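Local coordinates for uricase (Arthrobacter globiformis, PDB 2YZC), which catalyses the oxidation of uric acid by molecular oxygen to 5-hydroxyisourate, which is processed further to (S)-allantoin, at residues 13-18 / 54-59; 27-32 / 38-43; 109-114 / 149-154. All coordinates share one frame; numbering follows the deposited sequence.

How the contacts relate
Contacts 1 and 2 share strand 13-31 but lie toward opposite ends of it, with centres about 37 Å apart. Contact 2 pairs this strand with strand 38-50, and contact 1 brings its start against helix 53-57, which follows strand 38-50 in the chain. Contacts 2 and 3 touch directly, with centres about 15 Å apart. Asp41 O lies 3.0 Å from Phe113 N, and Asn43 N lies 3.0 Å from Gln111 O, both probable hydrogen bonds between neighbouring strands. Contact 1 lies close to the pocket: the His56 side chain is about 9 Å from a bound allantoate. Contact 3 lies away from the annotated sites.

Contact 1: 13-18 / 54-59; sequences VVLGQN and AAHTAG
Leu15 lays one methyl over a face of the His56 ring. CD1 of Leu15 is 4.0 Å from the centroid of the His56 ring and 28° off the ring normal, a CH-pi contact. The nearest ring atom to it is ND1, with Leu15 CD1 to His56 ND1 at 3.6 Å. Leu15 CG sits over the same face but out toward the rim, 4.0 Å from His56 CG. The two side chains cross at about a right angle. Leu15 turns CG away from its backbone N (chi1 -155°), and this carries the branch out to the helix. His56 has CG on the N side of its own backbone, opposite the carbonyl carbon. Its ring then reaches out from helix 53-57, and ND1 bonds to the carbonyl O of Phe52, one turn back. That bond fixes the rotation of the ring and suggests that ND1 carries a proton.

The contact joins the start of the first strand of the tunnelling-fold (T-fold) sheet to the short helix after the first hairpin. Strand 13-31 is also an interface strand: Val14, Leu15 and Asn18 pair antiparallel with a strand of the second subunit.

Asn18 meets the ring from another direction. Its OD1 is 3.7 Å from His56 CE1, an oblique approach with the amide and ring planes 58° apart. No hydrogen bond crosses here. The Asn18 amide is held from its own side instead. Its ND2 gives a hydrogen bond to Gly16 O (3.0 Å), and that oxygen lies close to the amide plane. This spans the corner at Gln17 and steadies the amide beside the histidine. His56 also packs on Gln223 of the second subunit; Gln223 lines the allantoate pocket and probably binds urate.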
# COMPACT_ATOMS: atom_id res chain seq x y z
N VAL A 13 -0.31 39.13 1.26
CA VAL A 13 0.08 37.73 1.21
C VAL A 13 1.54 37.68 0.75
O VAL A 13 1.94 38.40 -0.15
CB VAL A 13 -0.80 36.96 0.21
CG1 VAL A 13 -0.22 35.60 -0.07
CG2 VAL A 13 -2.21 36.83 0.76
N VAL A 14 2.34 36.83 1.39
CA VAL A 14 3.75 36.71 1.06
C VAL A 14 4.17 35.27 0.78
O VAL A 14 3.72 34.34 1.44
CB VAL A 14 4.63 37.25 2.22
CG1 VAL A 14 6.10 37.10 1.87
CG2 VAL A 14 4.29 38.72 2.48
N LEU A 15 5.06 35.10 -0.20
CA LEU A 15 5.56 33.78 -0.55
C LEU A 15 6.65 33.46 0.47
O LEU A 15 7.61 34.23 0.61
CB LEU A 15 6.18 33.79 -1.95
CG LEU A 15 6.26 32.49 -2.78
CD1 LEU A 15 7.48 32.57 -3.69
CD2 LEU A 15 6.35 31.26 -1.88
N GLY A 16 6.51 32.35 1.18
CA GLY A 16 7.51 31.97 2.16
C GLY A 16 8.46 30.92 1.62
O GLY A 16 8.86 30.97 0.46
N GLN A 17 8.83 29.96 2.46
CA GLN A 17 9.73 28.89 2.04
C GLN A 17 9.10 28.15 0.86
O GLN A 17 7.88 27.98 0.81
CB GLN A 17 9.97 27.89 3.18
CG GLN A 17 10.76 28.44 4.36
CD GLN A 17 11.04 27.39 5.41
OE1 GLN A 17 10.12 26.76 5.95
NE2 GLN A 17 12.32 27.18 5.71
N ASN A 18 9.92 27.72 -0.09
CA ASN A 18 9.41 27.00 -1.25
C ASN A 18 10.52 26.23 -1.94
O ASN A 18 11.70 26.57 -1.81
CB ASN A 18 8.75 27.98 -2.23
CG ASN A 18 9.75 28.96 -2.85
OD1 ASN A 18 10.38 28.66 -3.86
ND2 ASN A 18 9.89 30.13 -2.24
N ALA A 54 8.80 35.26 -8.97
CA ALA A 54 8.01 35.51 -10.18
C ALA A 54 7.27 34.28 -10.70
O ALA A 54 6.18 34.40 -11.26
CB ALA A 54 8.92 36.07 -11.28
N ALA A 55 7.88 33.11 -10.54
CA ALA A 55 7.24 31.88 -10.99
C ALA A 55 5.92 31.69 -10.25
O ALA A 55 4.94 31.24 -10.84
CB ALA A 55 8.16 30.69 -10.74
N HIS A 56 5.92 32.05 -8.97
CA HIS A 56 4.72 31.92 -8.15
C HIS A 56 3.70 33.05 -8.32
O HIS A 56 2.51 32.80 -8.47
CB HIS A 56 5.09 31.82 -6.66
CG HIS A 56 5.80 30.55 -6.30
ND1 HIS A 56 7.14 30.34 -6.55
CD2 HIS A 56 5.35 29.41 -5.72
CE1 HIS A 56 7.49 29.13 -6.13
NE2 HIS A 56 6.42 28.55 -5.63
N THR A 57 4.18 34.29 -8.31
CA THR A 57 3.27 35.43 -8.42
C THR A 57 2.80 35.81 -9.82
O THR A 57 1.75 36.45 -9.96
CB THR A 57 3.88 36.69 -7.78
OG1 THR A 57 5.03 37.10 -8.54
CG2 THR A 57 4.30 36.41 -6.35
N ALA A 58 3.54 35.43 -10.85
CA ALA A 58 3.15 35.80 -12.21
C ALA A 58 3.26 34.66 -13.22
O ALA A 58 2.97 34.85 -14.40
CB ALA A 58 3.97 36.99 -12.67
N GLY A 59 3.68 33.49 -12.77
CA GLY A 59 3.81 32.37 -13.69
C GLY A 59 4.95 32.57 -14.68
O GLY A 59 4.95 31.97 -15.76

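Contact 2: 27-32 / 38-43; sequences LVKVTR and EIQDLN
Leu27 and Leu42 face each other as a hydrogen-bonded pair of this antiparallel hairpin. Leu27 N to Leu42 O and Leu42 N to Leu27 O are both 2.8 Å and nearly straight. Their side chains share a face of the sheet but only graze each other.

At Val28 the other face begins. Its CG2 lies 3.6 Å from OD1 of Asp41, whose carboxylate is held by a salt bridge to Arg26 and a hydrogen bond from Trp115.

Lys29 bonds through its backbone N to Gln40 O (2.8 Å), and the two side chains run alongside each other. The Lys29 chain bends at chi2 and chi4 and returns NZ to Val30 O (2.8 Å), above the carbonyl plane. NZ also makes a salt bridge to Glu267 of the third subunit.

Val30 CG2 meets Ile39 CD1 at 3.6 Å, the tightest apolar contact here. Thr31 closes the ladder: its CB is 3.8 Å from Glu38 CB, and the side chains cross.

Strand 38-50 pairs on its other edge with strand 103-117. Leu27 and Leu42 pack on Phe88 of helix 85-99, while Val28 and Lys29 extend the sheet into the third subunit.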
# COMPACT_ATOMS: atom_id res chain seq x y z
N LEU A 27 16.25 4.88 -10.83
CA LEU A 27 17.46 4.63 -11.60
C LEU A 27 18.15 3.32 -11.25
O LEU A 27 18.29 2.97 -10.08
CB LEU A 27 18.46 5.77 -11.36
CG LEU A 27 19.94 5.46 -11.64
CD1 LEU A 27 20.20 5.46 -13.15
CD2 LEU A 27 20.82 6.51 -10.97
N VAL A 28 18.58 2.61 -12.28
CA VAL A 28 19.34 1.39 -12.08
C VAL A 28 20.60 1.58 -12.90
O VAL A 28 20.53 1.79 -14.12
CB VAL A 28 18.58 0.14 -12.55
CG1 VAL A 28 19.52 -1.06 -12.59
CG2 VAL A 28 17.44 -0.16 -11.58
N LYS A 29 21.75 1.56 -12.23
CA LYS A 29 23.04 1.72 -12.90
C LYS A 29 23.77 0.38 -12.88
O LYS A 29 24.06 -0.16 -11.81
CB LYS A 29 23.89 2.77 -12.19
CG LYS A 29 25.31 2.91 -12.76
CD LYS A 29 25.28 3.34 -14.22
CE LYS A 29 26.68 3.54 -14.79
NZ LYS A 29 27.44 2.27 -14.91
N VAL A 30 24.05 -0.15 -14.06
CA VAL A 30 24.76 -1.41 -14.15
C VAL A 30 26.22 -1.13 -14.48
O VAL A 30 26.52 -0.36 -15.40
CB VAL A 30 24.18 -2.32 -15.26
CG1 VAL A 30 24.99 -3.62 -15.34
CG2 VAL A 30 22.72 -2.63 -14.99
N THR A 31 27.12 -1.74 -13.72
CA THR A 31 28.54 -1.59 -13.98
C THR A 31 28.93 -2.88 -14.68
O THR A 31 28.82 -3.96 -14.11
CB THR A 31 29.36 -1.46 -12.68
OG1 THR A 31 28.96 -0.28 -11.97
CG2 THR A 31 30.85 -1.36 -12.98
N ARG A 32 29.35 -2.78 -15.94
CA ARG A 32 29.73 -3.98 -16.67
C ARG A 32 31.04 -3.84 -17.46
O ARG A 32 31.09 -4.15 -18.65
CB ARG A 32 28.60 -4.41 -17.61
CG ARG A 32 28.09 -3.32 -18.55
CD ARG A 32 27.58 -3.92 -19.86
NE ARG A 32 26.34 -4.67 -19.70
CZ ARG A 32 25.84 -5.48 -20.63
NH1 ARG A 32 24.70 -6.12 -20.41
NH2 ARG A 32 26.49 -5.68 -21.77
N GLU A 38 27.86 -5.30 -11.63
CA GLU A 38 27.48 -4.72 -10.34
C GLU A 38 26.18 -3.95 -10.59
O GLU A 38 25.97 -3.41 -11.68
CB GLU A 38 28.54 -3.76 -9.82
CG GLU A 38 29.92 -4.37 -9.58
CD GLU A 38 29.89 -5.55 -8.62
OE1 GLU A 38 29.16 -5.48 -7.61
OE2 GLU A 38 30.59 -6.55 -8.89
N ILE A 39 25.33 -3.89 -9.57
CA ILE A 39 24.05 -3.20 -9.66
C ILE A 39 23.87 -2.14 -8.57
O ILE A 39 24.11 -2.40 -7.39
CB ILE A 39 22.86 -4.20 -9.52
CG1 ILE A 39 22.91 -5.24 -10.63
CG2 ILE A 39 21.53 -3.44 -9.55
CD1 ILE A 39 22.76 -4.67 -12.02
N GLN A 40 23.46 -0.94 -8.98
CA GLN A 40 23.17 0.14 -8.04
C GLN A 40 21.73 0.52 -8.38
O GLN A 40 21.42 0.81 -9.54
CB GLN A 40 24.15 1.30 -8.21
CG GLN A 40 25.53 1.00 -7.64
CD GLN A 40 26.55 2.07 -7.96
OE1 GLN A 40 27.01 2.80 -7.08
NE2 GLN A 40 26.91 2.18 -9.23
N ASP A 41 20.85 0.49 -7.39
CA ASP A 41 19.43 0.75 -7.59
C ASP A 41 18.98 1.88 -6.67
O ASP A 41 18.99 1.73 -5.45
CB ASP A 41 18.67 -0.55 -7.27
CG ASP A 41 17.23 -0.55 -7.77
OD1 ASP A 41 16.72 0.52 -8.16
OD2 ASP A 41 16.61 -1.64 -7.76
N LEU A 42 18.56 3.01 -7.26
CA LEU A 42 18.13 4.18 -6.49
C LEU A 42 16.78 4.79 -6.88
O LEU A 42 16.32 4.64 -8.01
CB LEU A 42 19.18 5.30 -6.62
CG LEU A 42 20.64 5.07 -6.23
CD1 LEU A 42 21.46 6.32 -6.58
CD2 LEU A 42 20.73 4.77 -4.75
N ASN A 43 16.17 5.49 -5.92
CA ASN A 43 14.92 6.21 -6.13
C ASN A 43 15.35 7.63 -5.74
O ASN A 43 15.46 7.95 -4.55
CB ASN A 43 13.83 5.72 -5.17
CG ASN A 43 12.46 6.32 -5.47
OD1 ASN A 43 11.57 6.35 -4.62
ND2 ASN A 43 12.29 6.78 -6.70

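Contact 3: 109-114 / 149-154; sequences AAQQFF and GIEGLT
Gln111 and Glu151 bring their side-chain oxygens together, with Gln111 OE1 3.3 Å from Glu151 OE1. The side chains cross at about a right angle. Their flat ends are turned almost perpendicular, with the amide and carboxylate planes 82° apart.

Both chains are extended beyond CG, but they start differently. Gln111 places CG beside its backbone N (chi1 -78°), and its far end swings nearer to the other strand. Glu151 places CG between the backbone N and the carbonyl carbon (chi1 62°), and its CB already points toward strand 103-117; the extended chain then brings OE1 up to Gln111.

The backbones stay well apart, as strand 131-140 lies between strands 103-117 and 143-157 in the sheet. The side chains meet over this middle strand, where Glu151 also touches Thr134. The contact thus links next-but-one strands of the T-fold sheet. On its other edge, strand 103-117 pairs with strand 38-50.

Both meeting oxygens are acceptors as modelled, and no hydrogen bond joins them. Glu151 takes its main polar partner from the other branch, where OE2 forms a salt bridge with Arg189. That positive charge would offset the carboxylate and probably make the close approach of the two oxygens tolerable.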
# COMPACT_ATOMS: atom_id res chain seq x y z
N ALA A 109 17.60 13.80 -2.42
CA ALA A 109 17.46 12.61 -1.59
C ALA A 109 17.37 11.35 -2.41
O ALA A 109 17.06 11.37 -3.61
CB ALA A 109 16.23 12.75 -0.70
N ALA A 110 17.63 10.22 -1.76
CA ALA A 110 17.57 8.95 -2.45
C ALA A 110 17.38 7.79 -1.51
O ALA A 110 17.79 7.83 -0.34
CB ALA A 110 18.84 8.73 -3.27
N GLN A 111 16.72 6.77 -2.02
CA GLN A 111 16.52 5.53 -1.31
C GLN A 111 17.42 4.60 -2.11
O GLN A 111 17.50 4.73 -3.34
CB GLN A 111 15.07 5.07 -1.40
CG GLN A 111 14.13 5.82 -0.47
CD GLN A 111 12.68 5.45 -0.68
OE1 GLN A 111 11.87 5.46 0.25
NE2 GLN A 111 12.33 5.12 -1.92
N GLN A 112 18.13 3.71 -1.43
CA GLN A 112 19.01 2.76 -2.09
C GLN A 112 18.47 1.38 -1.78
O GLN A 112 18.22 1.05 -0.62
CB GLN A 112 20.44 2.87 -1.57
CG GLN A 112 21.43 1.95 -2.28
CD GLN A 112 22.84 2.06 -1.72
OE1 GLN A 112 23.27 3.13 -1.33
NE2 GLN A 112 23.56 0.94 -1.70
N PHE A 113 18.27 0.58 -2.83
CA PHE A 113 17.75 -0.77 -2.70
C PHE A 113 18.87 -1.77 -2.88
O PHE A 113 19.67 -1.66 -3.82
CB PHE A 113 16.64 -0.99 -3.72
CG PHE A 113 15.58 0.07 -3.70
CD1 PHE A 113 15.41 0.93 -4.77
CD2 PHE A 113 14.77 0.23 -2.58
CE1 PHE A 113 14.46 1.95 -4.73
CE2 PHE A 113 13.81 1.24 -2.52
CZ PHE A 113 13.66 2.11 -3.60
N PHE A 114 18.93 -2.75 -1.99
CA PHE A 114 19.99 -3.75 -2.05
C PHE A 114 19.65 -5.00 -2.85
O PHE A 114 18.51 -5.45 -2.89
CB PHE A 114 20.40 -4.15 -0.63
CG PHE A 114 20.93 -3.01 0.18
CD1 PHE A 114 20.16 -2.44 1.19
CD2 PHE A 114 22.19 -2.47 -0.09
CE1 PHE A 114 20.64 -1.35 1.93
CE2 PHE A 114 22.67 -1.38 0.64
CZ PHE A 114 21.90 -0.82 1.65
N GLY A 149 20.39 7.24 6.52
CA GLY A 149 19.47 6.54 7.39
C GLY A 149 19.13 5.15 6.93
O GLY A 149 19.60 4.67 5.89
N ILE A 150 18.31 4.48 7.73
CA ILE A 150 17.87 3.14 7.42
C ILE A 150 16.39 3.06 7.78
O ILE A 150 15.94 3.74 8.71
CB ILE A 150 18.67 2.09 8.22
CG1 ILE A 150 18.27 0.68 7.80
CG2 ILE A 150 18.42 2.29 9.71
CD1 ILE A 150 19.16 -0.41 8.38
N GLU A 151 15.64 2.28 7.03
CA GLU A 151 14.22 2.13 7.32
C GLU A 151 13.76 0.76 6.86
O GLU A 151 14.47 0.06 6.14
CB GLU A 151 13.42 3.23 6.62
CG GLU A 151 13.51 3.24 5.10
CD GLU A 151 12.95 4.52 4.50
OE1 GLU A 151 12.68 4.55 3.28
OE2 GLU A 151 12.78 5.51 5.25
N GLY A 152 12.58 0.36 7.32
CA GLY A 152 12.01 -0.92 6.93
C GLY A 152 12.70 -2.14 7.51
O GLY A 152 12.48 -3.25 7.04
N LEU A 153 13.55 -1.94 8.52
CA LEU A 153 14.26 -3.04 9.15
C LEU A 153 13.52 -3.47 10.41
O LEU A 153 13.67 -2.87 11.48
CB LEU A 153 15.68 -2.62 9.49
CG LEU A 153 16.54 -3.64 10.24
CD1 LEU A 153 16.58 -4.97 9.49
CD2 LEU A 153 17.95 -3.08 10.40
N THR A 154 12.71 -4.52 10.28
CA THR A 154 11.92 -5.03 11.40
C THR A 154 12.71 -5.98 12.30
O THR A 154 13.34 -6.92 11.81
CB THR A 154 10.67 -5.76 10.87
OG1 THR A 154 9.94 -4.86 10.03
CG2 THR A 154 9.78 -6.22 12.02